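Local coordinates for protein putative aminooxidase (Propionibacterium acnes, PDB 2BA9) that isomerises polyunsaturated fatty acids, producing conjugated linoleic acid, and binds FAD in a fold related to the flavin-containing amine oxidoreductases, at residues F168-V176 and L329-A337; R306-Y314 and M347-H357. All coordinates share one frame; numbering follows the deposited sequence.

Contact 1: F168-V176 and L329-A337. With FAD (flavin-adenine dinucleotide), chain D.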
loop_
_atom_site.group_PDB
_atom_site.type_symbol
_atom_site.label_atom_id
_atom_site.label_comp_id
_atom_site.label_asym_id
_atom_site.label_seq_id
_atom_site.Cartn_x
_atom_site.Cartn_y
_atom_site.Cartn_z
ATOM N N PHE A 168 -7.331 1.031 -6.761
ATOM C CA PHE A 168 -6.288 1.512 -5.824
ATOM C C PHE A 168 -4.938 0.855 -6.116
ATOM O O PHE A 168 -3.993 0.990 -5.340
ATOM C CB PHE A 168 -6.672 1.247 -4.355
ATOM C CG PHE A 168 -7.673 2.224 -3.780
ATOM C CD1 PHE A 168 -8.890 2.436 -4.395
ATOM C CD2 PHE A 168 -7.405 2.885 -2.589
ATOM C CE1 PHE A 168 -9.819 3.321 -3.861
ATOM C CE2 PHE A 168 -8.330 3.753 -2.029
ATOM C CZ PHE A 168 -9.552 3.970 -2.669
ATOM N N GLY A 169 -4.853 0.137 -7.231
ATOM C CA GLY A 169 -3.583 -0.236 -7.807
ATOM C C GLY A 169 -3.041 -1.551 -7.323
ATOM O O GLY A 169 -1.915 -1.923 -7.650
ATOM N N TYR A 170 -3.869 -2.273 -6.588
ATOM C CA TYR A 170 -3.462 -3.526 -5.976
ATOM C C TYR A 170 -3.543 -4.718 -6.923
ATOM O O TYR A 170 -3.152 -5.821 -6.561
ATOM C CB TYR A 170 -4.297 -3.775 -4.720
ATOM C CG TYR A 170 -4.065 -2.745 -3.632
ATOM C CD1 TYR A 170 -2.793 -2.593 -3.061
ATOM C CD2 TYR A 170 -5.100 -1.935 -3.164
ATOM C CE1 TYR A 170 -2.553 -1.660 -2.057
ATOM C CE2 TYR A 170 -4.878 -0.987 -2.141
ATOM C CZ TYR A 170 -3.589 -0.855 -1.597
ATOM O OH TYR A 170 -3.325 0.061 -0.593
ATOM N N GLY A 171 -4.033 -4.515 -8.134
ATOM C CA GLY A 171 -4.024 -5.586 -9.119
ATOM C C GLY A 171 -5.347 -6.295 -9.216
ATOM O O GLY A 171 -6.356 -5.791 -8.748
ATOM N N HIS A 172 -5.327 -7.476 -9.818
ATOM C CA HIS A 172 -6.539 -8.090 -10.320
ATOM C C HIS A 172 -6.854 -9.419 -9.637
ATOM O O HIS A 172 -5.966 -10.213 -9.369
ATOM C CB HIS A 172 -6.452 -8.232 -11.845
ATOM C CG HIS A 172 -6.382 -6.915 -12.556
ATOM N ND1 HIS A 172 -5.252 -6.132 -12.562
ATOM C CD2 HIS A 172 -7.315 -6.233 -13.256
ATOM C CE1 HIS A 172 -5.485 -5.030 -13.252
ATOM N NE2 HIS A 172 -6.733 -5.065 -13.685
ATOM N N PHE A 173 -8.144 -9.627 -9.372
ATOM C CA PHE A 173 -8.641 -10.778 -8.622
ATOM C C PHE A 173 -8.451 -12.128 -9.328
ATOM O O PHE A 173 -8.533 -13.186 -8.688
ATOM C CB PHE A 173 -10.132 -10.589 -8.303
ATOM C CG PHE A 173 -10.434 -9.490 -7.299
ATOM C CD1 PHE A 173 -11.711 -8.930 -7.255
ATOM C CD2 PHE A 173 -9.478 -9.024 -6.382
ATOM C CE1 PHE A 173 -12.029 -7.923 -6.338
ATOM C CE2 PHE A 173 -9.804 -8.016 -5.455
ATOM C CZ PHE A 173 -11.069 -7.468 -5.437
ATOM N N ASP A 174 -8.216 -12.102 -10.636
ATOM C CA ASP A 174 -7.912 -13.326 -11.379
ATOM C C ASP A 174 -6.577 -13.979 -10.936
ATOM O O ASP A 174 -6.357 -15.161 -11.182
ATOM C CB ASP A 174 -7.900 -13.049 -12.891
ATOM C CG ASP A 174 -6.780 -12.090 -13.306
ATOM O OD1 ASP A 174 -7.049 -10.870 -13.376
ATOM O OD2 ASP A 174 -5.643 -12.555 -13.561
ATOM N N ASN A 175 -5.700 -13.201 -10.293
ATOM C CA ASN A 175 -4.402 -13.699 -9.853
ATOM C C ASN A 175 -3.954 -13.325 -8.424
ATOM O O ASN A 175 -3.274 -14.108 -7.783
ATOM C CB ASN A 175 -3.334 -13.276 -10.859
ATOM C CG ASN A 175 -3.164 -11.780 -10.933
ATOM O OD1 ASN A 175 -2.320 -11.227 -10.254
ATOM N ND2 ASN A 175 -3.968 -11.120 -11.749
ATOM N N VAL A 176 -4.318 -12.154 -7.911
ATOM C CA VAL A 176 -3.845 -11.740 -6.569
ATOM C C VAL A 176 -4.487 -12.599 -5.484
ATOM O O VAL A 176 -5.716 -12.677 -5.413
ATOM C CB VAL A 176 -4.153 -10.272 -6.272
ATOM C CG1 VAL A 176 -3.961 -9.966 -4.775
ATOM C CG2 VAL A 176 -3.303 -9.361 -7.121
ATOM N N LEU A 329 -3.911 4.621 -13.016
ATOM C CA LEU A 329 -3.951 3.479 -13.945
ATOM C C LEU A 329 -2.867 2.484 -13.573
ATOM O O LEU A 329 -1.890 2.821 -12.870
ATOM C CB LEU A 329 -3.751 3.928 -15.404
ATOM C CG LEU A 329 -2.443 4.677 -15.762
ATOM C CD1 LEU A 329 -1.266 3.759 -15.991
ATOM C CD2 LEU A 329 -2.622 5.598 -16.973
ATOM N N LEU A 330 -3.025 1.260 -14.059
ATOM C CA LEU A 330 -2.043 0.208 -13.812
ATOM C C LEU A 330 -1.359 -0.215 -15.112
ATOM O O LEU A 330 -2.006 -0.332 -16.159
ATOM C CB LEU A 330 -2.698 -1.009 -13.163
ATOM C CG LEU A 330 -2.685 -1.068 -11.643
ATOM C CD1 LEU A 330 -3.577 -2.220 -11.219
ATOM C CD2 LEU A 330 -1.261 -1.216 -11.114
ATOM N N ARG A 331 -0.061 -0.473 -15.012
ATOM C CA ARG A 331 0.772 -0.762 -16.173
ATOM C C ARG A 331 1.122 -2.235 -16.357
ATOM O O ARG A 331 1.698 -2.594 -17.377
ATOM C CB ARG A 331 2.064 0.067 -16.120
ATOM C CG ARG A 331 1.797 1.559 -16.288
ATOM C CD ARG A 331 3.040 2.426 -16.242
ATOM N NE ARG A 331 4.184 1.812 -16.901
ATOM C CZ ARG A 331 5.405 2.330 -16.928
ATOM N NH1 ARG A 331 5.649 3.509 -16.372
ATOM N NH2 ARG A 331 6.385 1.671 -17.543
ATOM N N ASN A 332 0.759 -3.085 -15.408
ATOM C CA ASN A 332 1.162 -4.492 -15.463
ATOM C C ASN A 332 0.055 -5.459 -15.044
ATOM O O ASN A 332 -0.859 -5.103 -14.305
ATOM C CB ASN A 332 2.379 -4.707 -14.570
ATOM C CG ASN A 332 2.021 -4.618 -13.099
ATOM O OD1 ASN A 332 1.681 -3.538 -12.595
ATOM N ND2 ASN A 332 2.027 -5.756 -12.419
ATOM N N HIS A 333 0.176 -6.695 -15.530
ATOM C CA HIS A 333 -0.685 -7.810 -15.148
ATOM C C HIS A 333 0.062 -9.084 -15.602
ATOM O O HIS A 333 0.756 -9.065 -16.631
ATOM C CB HIS A 333 -2.045 -7.658 -15.848
ATOM C CG HIS A 333 -3.056 -8.708 -15.502
ATOM N ND1 HIS A 333 -3.052 -9.961 -16.071
ATOM C CD2 HIS A 333 -4.138 -8.669 -14.689
ATOM C CE1 HIS A 333 -4.070 -10.659 -15.607
ATOM N NE2 HIS A 333 -4.747 -9.900 -14.765
ATOM N N PRO A 334 -0.055 -10.185 -14.840
ATOM C CA PRO A 334 0.652 -11.421 -15.248
ATOM C C PRO A 334 0.362 -11.938 -16.668
ATOM O O PRO A 334 1.222 -12.559 -17.273
ATOM C CB PRO A 334 0.183 -12.455 -14.213
ATOM C CG PRO A 334 -0.231 -11.648 -13.038
ATOM C CD PRO A 334 -0.804 -10.377 -13.585
ATOM N N ASP A 335 -0.840 -11.696 -17.173
ATOM C CA ASP A 335 -1.264 -12.221 -18.472
ATOM C C ASP A 335 -0.892 -11.339 -19.677
ATOM O O ASP A 335 -1.111 -11.740 -20.844
ATOM C CB ASP A 335 -2.772 -12.497 -18.434
ATOM C CG ASP A 335 -3.123 -13.676 -17.539
ATOM O OD1 ASP A 335 -2.189 -14.317 -17.017
ATOM O OD2 ASP A 335 -4.330 -13.958 -17.345
ATOM N N TYR A 336 -0.310 -10.163 -19.393
ATOM C CA TYR A 336 0.035 -9.169 -20.416
ATOM C C TYR A 336 1.455 -8.608 -20.286
ATOM O O TYR A 336 2.050 -8.595 -19.204
ATOM C CB TYR A 336 -0.935 -7.990 -20.342
ATOM C CG TYR A 336 -2.382 -8.356 -20.588
ATOM C CD1 TYR A 336 -2.938 -8.235 -21.865
ATOM C CD2 TYR A 336 -3.188 -8.814 -19.559
ATOM C CE1 TYR A 336 -4.258 -8.565 -22.106
ATOM C CE2 TYR A 336 -4.532 -9.150 -19.791
ATOM C CZ TYR A 336 -5.058 -9.024 -21.064
ATOM O OH TYR A 336 -6.376 -9.355 -21.302
ATOM N N ALA A 337 1.977 -8.123 -21.403
ATOM C CA ALA A 337 3.240 -7.380 -21.411
ATOM C C ALA A 337 2.985 -6.019 -20.774
ATOM O O ALA A 337 1.861 -5.503 -20.846
ATOM C CB ALA A 337 3.745 -7.233 -22.799
HETATM P PA FAD D . 7.049 3.144 1.264
HETATM O O1A FAD D . 5.872 4.024 1.565
HETATM O O2A FAD D . 7.298 2.814 -0.193
HETATM O O5B FAD D . 8.375 3.868 1.795
HETATM C C5B FAD D . 9.593 3.174 1.658
HETATM C C4B FAD D . 10.752 4.091 1.986
HETATM O O4B FAD D . 11.957 3.360 1.877
HETATM C C3B FAD D . 10.820 5.290 1.037
HETATM O O3B FAD D . 10.867 6.488 1.779
HETATM C C2B FAD D . 12.069 5.034 0.228
HETATM O O2B FAD D . 12.669 6.230 -0.270
HETATM C C1B FAD D . 12.892 4.169 1.200
HETATM N N9A FAD D . 13.893 3.379 0.461
HETATM C C8A FAD D . 13.676 2.532 -0.605
HETATM N N7A FAD D . 14.872 2.021 -1.010
HETATM C C5A FAD D . 15.850 2.532 -0.211
HETATM C C6A FAD D . 17.250 2.374 -0.174
HETATM N N6A FAD D . 17.816 1.290 -0.798
HETATM N N1A FAD D . 17.972 3.035 0.813
HETATM C C2A FAD D . 17.349 3.888 1.713
HETATM N N3A FAD D . 15.970 4.039 1.664
HETATM C C4A FAD D . 15.237 3.395 0.713
HETATM N N1 FAD D . -2.354 3.245 1.758
HETATM C C2 FAD D . -3.481 3.246 2.554
HETATM O O2 FAD D . -3.417 2.826 3.710
HETATM N N3 FAD D . -4.683 3.692 2.041
HETATM C C4 FAD D . -4.753 4.164 0.746
HETATM O O4 FAD D . -5.845 4.574 0.323
HETATM C C4X FAD D . -3.609 4.177 -0.058
HETATM N N5 FAD D . -3.646 4.621 -1.368
HETATM C C5X FAD D . -2.495 4.789 -2.113
HETATM C C6 FAD D . -2.546 5.372 -3.377
HETATM C C7 FAD D . -1.372 5.570 -4.099
HETATM C C7M FAD D . -1.464 6.217 -5.452
HETATM C C8 FAD D . -0.150 5.173 -3.562
HETATM C C8M FAD D . 1.140 5.360 -4.300
HETATM C C9 FAD D . -0.110 4.586 -2.300
HETATM C C9A FAD D . -1.278 4.377 -1.564
HETATM N N10 FAD D . -1.263 3.766 -0.297
HETATM C C10 FAD D . -2.403 3.729 0.474
HETATM C "C1'" FAD D . -0.149 2.858 0.105
HETATM C "C2'" FAD D . 0.764 3.500 1.142
HETATM O "O2'" FAD D . 1.148 4.820 0.773
HETATM C "C3'" FAD D . 1.978 2.598 1.300
HETATM O "O3'" FAD D . 1.542 1.255 1.526
HETATM C "C4'" FAD D . 2.872 3.081 2.431
HETATM O "O4'" FAD D . 3.526 4.297 2.088
HETATM C "C5'" FAD D . 3.869 1.979 2.761
HETATM O "O5'" FAD D . 4.893 2.484 3.570
HETATM P P FAD D . 6.333 1.741 3.611
HETATM O O1P FAD D . 7.295 2.501 4.504
HETATM O O2P FAD D . 6.111 0.342 4.071
HETATM O O3P FAD D . 6.908 1.787 2.113
HETATM O O HOH W 1 -2.435 -6.182 -12.200
HETATM O O HOH W 2 -4.892 -14.740 -14.668
#

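Contact 2: R306-Y314 and M347-H357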
loop_
_atom_site.group_PDB
_atom_site.type_symbol
_atom_site.label_atom_id
_atom_site.label_comp_id
_atom_site.label_asym_id
_atom_site.label_seq_id
_atom_site.Cartn_x
_atom_site.Cartn_y
_atom_site.Cartn_z
ATOM N N ARG A 306 -8.564 -4.115 -19.992
ATOM C CA ARG A 306 -8.474 -2.658 -20.044
ATOM C C ARG A 306 -7.246 -2.077 -19.317
ATOM O O ARG A 306 -7.185 -0.871 -19.052
ATOM C CB ARG A 306 -9.771 -2.060 -19.479
ATOM C CG ARG A 306 -11.001 -2.340 -20.323
ATOM C CD ARG A 306 -10.979 -1.640 -21.690
ATOM N NE ARG A 306 -11.210 -0.200 -21.577
ATOM C CZ ARG A 306 -11.298 0.632 -22.608
ATOM N NH1 ARG A 306 -11.211 0.177 -23.850
ATOM N NH2 ARG A 306 -11.492 1.928 -22.403
ATOM N N LEU A 307 -6.254 -2.926 -19.038
ATOM C CA LEU A 307 -4.998 -2.485 -18.422
ATOM C C LEU A 307 -4.405 -1.250 -19.106
ATOM O O LEU A 307 -4.309 -1.202 -20.317
ATOM C CB LEU A 307 -3.972 -3.613 -18.476
ATOM C CG LEU A 307 -2.722 -3.451 -17.626
ATOM C CD1 LEU A 307 -3.082 -3.488 -16.164
ATOM C CD2 LEU A 307 -1.696 -4.568 -17.956
ATOM N N GLY A 308 -4.004 -0.260 -18.313
ATOM C CA GLY A 308 -3.415 0.972 -18.842
ATOM C C GLY A 308 -4.420 2.097 -18.848
ATOM O O GLY A 308 -4.053 3.272 -18.939
ATOM N N HIS A 309 -5.704 1.757 -18.748
ATOM C CA HIS A 309 -6.741 2.793 -18.735
ATOM C C HIS A 309 -6.909 3.371 -17.348
ATOM O O HIS A 309 -6.566 2.739 -16.366
ATOM C CB HIS A 309 -8.061 2.259 -19.300
ATOM C CG HIS A 309 -8.079 2.216 -20.795
ATOM N ND1 HIS A 309 -8.276 3.345 -21.561
ATOM C CD2 HIS A 309 -7.876 1.200 -21.668
ATOM C CE1 HIS A 309 -8.220 3.021 -22.845
ATOM N NE2 HIS A 309 -7.958 1.729 -22.937
ATOM N N VAL A 310 -7.426 4.589 -17.274
ATOM C CA VAL A 310 -7.752 5.213 -15.989
ATOM C C VAL A 310 -8.901 4.465 -15.313
ATOM O O VAL A 310 -9.979 4.321 -15.886
ATOM C CB VAL A 310 -8.167 6.683 -16.158
ATOM C CG1 VAL A 310 -8.660 7.262 -14.823
ATOM C CG2 VAL A 310 -7.019 7.518 -16.721
ATOM N N MET A 311 -8.663 4.028 -14.078
ATOM C CA MET A 311 -9.639 3.272 -13.304
ATOM C C MET A 311 -10.417 4.136 -12.310
ATOM O O MET A 311 -11.486 3.758 -11.860
ATOM C CB MET A 311 -8.935 2.155 -12.549
ATOM C CG MET A 311 -8.086 1.272 -13.440
ATOM S SD MET A 311 -7.366 -0.070 -12.491
ATOM C CE MET A 311 -6.046 0.790 -11.641
ATOM N N VAL A 312 -9.855 5.289 -11.973
ATOM C CA VAL A 312 -10.439 6.186 -10.995
ATOM C C VAL A 312 -9.703 7.509 -11.073
ATOM O O VAL A 312 -8.540 7.567 -11.488
ATOM C CB VAL A 312 -10.356 5.618 -9.552
ATOM C CG1 VAL A 312 -8.916 5.318 -9.176
ATOM C CG2 VAL A 312 -10.992 6.586 -8.537
ATOM N N TYR A 313 -10.406 8.584 -10.723
ATOM C CA TYR A 313 -9.765 9.883 -10.558
ATOM C C TYR A 313 -10.275 10.533 -9.295
ATOM O O TYR A 313 -11.396 10.281 -8.875
ATOM C CB TYR A 313 -9.949 10.783 -11.781
ATOM C CG TYR A 313 -11.373 11.039 -12.196
ATOM C CD1 TYR A 313 -12.146 12.015 -11.570
ATOM C CD2 TYR A 313 -11.946 10.323 -13.239
ATOM C CE1 TYR A 313 -13.451 12.248 -11.967
ATOM C CE2 TYR A 313 -13.242 10.547 -13.636
ATOM C CZ TYR A 313 -13.999 11.513 -13.007
ATOM O OH TYR A 313 -15.312 11.729 -13.423
ATOM N N TYR A 314 -9.426 11.362 -8.704
ATOM C CA TYR A 314 -9.673 11.968 -7.404
ATOM C C TYR A 314 -9.963 13.470 -7.472
ATOM O O TYR A 314 -9.107 14.259 -7.886
ATOM C CB TYR A 314 -8.457 11.690 -6.521
ATOM C CG TYR A 314 -8.471 12.280 -5.132
ATOM C CD1 TYR A 314 -9.640 12.389 -4.394
ATOM C CD2 TYR A 314 -7.288 12.689 -4.549
ATOM C CE1 TYR A 314 -9.627 12.928 -3.113
ATOM C CE2 TYR A 314 -7.257 13.214 -3.293
ATOM C CZ TYR A 314 -8.426 13.340 -2.570
ATOM O OH TYR A 314 -8.364 13.852 -1.308
ATOM N N MET A 347 -3.436 7.551 -22.763
ATOM C CA MET A 347 -4.737 7.093 -22.272
ATOM C C MET A 347 -5.302 7.996 -21.189
ATOM O O MET A 347 -6.513 8.144 -21.087
ATOM C CB MET A 347 -4.674 5.648 -21.792
ATOM C CG MET A 347 -4.729 4.656 -22.938
ATOM S SD MET A 347 -4.777 2.936 -22.430
ATOM C CE MET A 347 -3.010 2.629 -22.302
ATOM N N VAL A 348 -4.441 8.595 -20.374
ATOM C CA VAL A 348 -4.875 9.603 -19.415
ATOM C C VAL A 348 -5.560 10.748 -20.188
ATOM O O VAL A 348 -6.668 11.184 -19.859
ATOM C CB VAL A 348 -3.689 10.161 -18.581
ATOM C CG1 VAL A 348 -4.144 11.293 -17.670
ATOM C CG2 VAL A 348 -3.045 9.069 -17.743
ATOM N N LEU A 349 -4.903 11.241 -21.223
ATOM C CA LEU A 349 -5.505 12.315 -22.010
ATOM C C LEU A 349 -6.818 11.827 -22.630
ATOM O O LEU A 349 -7.853 12.461 -22.465
ATOM C CB LEU A 349 -4.550 12.805 -23.096
ATOM C CG LEU A 349 -3.157 13.215 -22.609
ATOM C CD1 LEU A 349 -2.398 13.928 -23.730
ATOM C CD2 LEU A 349 -3.267 14.072 -21.356
ATOM N N ASP A 350 -6.770 10.678 -23.299
ATOM C CA ASP A 350 -7.917 10.193 -24.070
ATOM C C ASP A 350 -9.079 9.768 -23.173
ATOM O O ASP A 350 -10.241 10.057 -23.490
ATOM C CB ASP A 350 -7.525 9.022 -24.992
ATOM C CG ASP A 350 -6.464 9.393 -26.018
ATOM O OD1 ASP A 350 -6.258 10.583 -26.301
ATOM O OD2 ASP A 350 -5.850 8.470 -26.567
ATOM N N ASP A 351 -8.780 9.096 -22.068
ATOM C CA ASP A 351 -9.833 8.683 -21.106
ATOM C C ASP A 351 -10.528 9.892 -20.447
ATOM O O ASP A 351 -11.754 9.959 -20.405
ATOM C CB ASP A 351 -9.287 7.740 -20.017
ATOM C CG ASP A 351 -9.079 6.295 -20.508
ATOM O OD1 ASP A 351 -9.536 5.920 -21.620
ATOM O OD2 ASP A 351 -8.461 5.517 -19.752
ATOM N N MET A 352 -9.760 10.851 -19.937
ATOM C CA MET A 352 -10.373 12.030 -19.308
ATOM C C MET A 352 -11.217 12.875 -20.270
ATOM O O MET A 352 -12.238 13.438 -19.895
ATOM C CB MET A 352 -9.300 12.901 -18.631
ATOM C CG MET A 352 -8.643 12.239 -17.407
ATOM S SD MET A 352 -9.816 11.840 -16.092
ATOM C CE MET A 352 -9.967 13.399 -15.194
ATOM N N GLU A 353 -10.802 12.967 -21.521
ATOM C CA GLU A 353 -11.621 13.672 -22.505
ATOM C C GLU A 353 -12.948 12.943 -22.729
ATOM O O GLU A 353 -14.032 13.546 -22.747
ATOM C CB GLU A 353 -10.873 13.819 -23.808
ATOM C CG GLU A 353 -11.511 14.833 -24.727
ATOM C CD GLU A 353 -10.812 14.902 -26.047
ATOM O OE1 GLU A 353 -9.609 14.554 -26.083
ATOM O OE2 GLU A 353 -11.463 15.314 -27.041
ATOM N N THR A 354 -12.850 11.634 -22.878
ATOM C CA THR A 354 -14.021 10.773 -22.948
ATOM C C THR A 354 -14.962 10.952 -21.746
ATOM O O THR A 354 -16.193 11.050 -21.918
ATOM C CB THR A 354 -13.563 9.327 -23.096
ATOM O OG1 THR A 354 -12.927 9.207 -24.379
ATOM C CG2 THR A 354 -14.728 8.361 -22.964
ATOM N N PHE A 355 -14.383 11.043 -20.553
ATOM C CA PHE A 355 -15.159 11.250 -19.320
ATOM C C PHE A 355 -15.772 12.661 -19.234
ATOM O O PHE A 355 -16.655 12.895 -18.392
ATOM C CB PHE A 355 -14.322 10.973 -18.048
ATOM C CG PHE A 355 -13.693 9.592 -17.985
ATOM C CD1 PHE A 355 -14.218 8.513 -18.683
ATOM C CD2 PHE A 355 -12.568 9.379 -17.198
ATOM C CE1 PHE A 355 -13.630 7.252 -18.598
ATOM C CE2 PHE A 355 -11.971 8.118 -17.105
ATOM C CZ PHE A 355 -12.504 7.055 -17.812
ATOM N N GLY A 356 -15.304 13.585 -20.085
ATOM C CA GLY A 356 -15.795 14.970 -20.103
ATOM C C GLY A 356 -15.023 15.909 -19.193
ATOM O O GLY A 356 -15.499 16.985 -18.838
ATOM N N HIS A 357 -13.809 15.512 -18.836
ATOM C CA HIS A 357 -12.959 16.302 -17.956
ATOM C C HIS A 357 -11.581 16.421 -18.610
ATOM O O HIS A 357 -10.596 15.897 -18.093
ATOM C CB HIS A 357 -12.876 15.640 -16.578
ATOM C CG HIS A 357 -14.209 15.326 -15.972
ATOM N ND1 HIS A 357 -15.124 16.303 -15.633
ATOM C CD2 HIS A 357 -14.783 14.141 -15.643
ATOM C CE1 HIS A 357 -16.202 15.731 -15.127
ATOM N NE2 HIS A 357 -16.020 14.420 -15.118
#

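Contact 1: F168-V176 and L329-A337
His333 meets Asp174 in a His-carboxylate hydrogen bond that joins two loops of this amine-oxidoreductase-type fold, one leaving helix 166-170 beside the flavin, the other leaving strand 325-330 of the mixed sheet. The contact illustrates how a buried, apolar inner end can pass into a polar, hydrated outer one.

At the inner end Leu330 lies on the backbone of the departing helix: its CD2 is 3.6 Å from Gly169 O, while CD1 faces Gly171 N and the CE1 corner of His172. Both glycines have positive phi, and Gly171 turns the chain out of the helix. Phe168 and Tyr170, which start out away from the other segment, belong to the FAD pocket; Phe168 CE2 comes within 3.5 Å of FAD O4, which lies at the edge of the ring. Tyr170 OH is hydrogen-bonded to Gly406 O.

Farther out, the His333 ring turns an edge toward the face of His172 in an offset edge-to-face pair, with centroids 5.0 Å apart and planes at 72°. His333 CG stands anti to the backbone N (chi1 -178°), which carries the imidazole across to the other loop. Asp335 N donates to ND1 on its far side, so the ring is held at both nitrogens. Water links His172 ND1 to Asn332 O.

The solvent side is looser. Pro334 CG rests 3.5 Å from Asn175 OD1, and a water donates to both Asp174 OD2 and Asp335 OD2, probably easing the closeness of two carboxylates. Asn175 ND2 donates to Asp174 OD2 from above the carboxylate plane, steadying the group whose OD1 uses its syn lone pair to take the nearly straight bond from His333 NE2, 2.9 Å long and 174° at the hydrogen.

Contact 2: R306-Y314 and M347-H357
A helix packed across a beta-sheet is seen here in helix 341-355 on strand 310-315; at one end of the interface His309, in the turn before the strand, donates from ND1 to both oxygens of Asp351. The bond to OD2 is the shorter and straighter, 2.8 Å with 151° at the hydrogen, and lies in the imidazole plane; OD1 is tilted from it. Ring and carboxylate are nearly coplanar, and each oxygen offers its syn lone pair. OD2 also accepts from Val310 N, 2.8 Å away and nearly along the C-O axis, so the His309 side chain and the next backbone amide together hold the carboxylate.

The imidazole is sandwiched. Met347 SD sits over the centre of one face, 3.4 Å from the centroid, and the bend at chi3 (-87°) carries Met347 CE to Gly308 O, 3.6 Å away; the guanidinium of Arg306 covers the opposite face.

Beyond this polar end the packing is apolar. Val310 CG1 approaches the edge of the Phe355 ring, and Tyr313 CE2 lies 3.8 Å from Phe355 CD2. Met352 lays CE over the Tyr313 face, while its SD, 3.9 Å from Tyr313 CD2, makes an oblique Met-aromatic contact. After a Schellman motif at Gly356, His357 crosses the Tyr313 hydroxyl end and is hydrogen-bonded through ND1 to Glu290 O. Around this interface, Val348 reaches strand 325-330, Met352 touches strand 359-373, and Phe355 and Tyr313 share Leu91 of strand 88-91.

Contacts 1 and 2 lie with their centres about 17 Å apart on the same side of the chain's centre, and they are joined through the mixed sheet, where strands 310-315 and 325-330 are antiparallel neighbours. Along the chain the segments alternate: 168-176, 306-314, 329-337, 347-357. Strand 310-315, strand 325-330 and helix 341-355 are consecutive, so contact 2 ties the first to the last while contact 1 connects the middle one to helix 166-170, far off in sequence and beside the flavin. The two touch directly, with Leu329 CB 3.2 Å from His309 O. Contact 1 thus includes residues of the FAD pocket, whereas contact 2 lies farther from the chain's centre, with the Tyr313 side chain about 12 Å from the FAD.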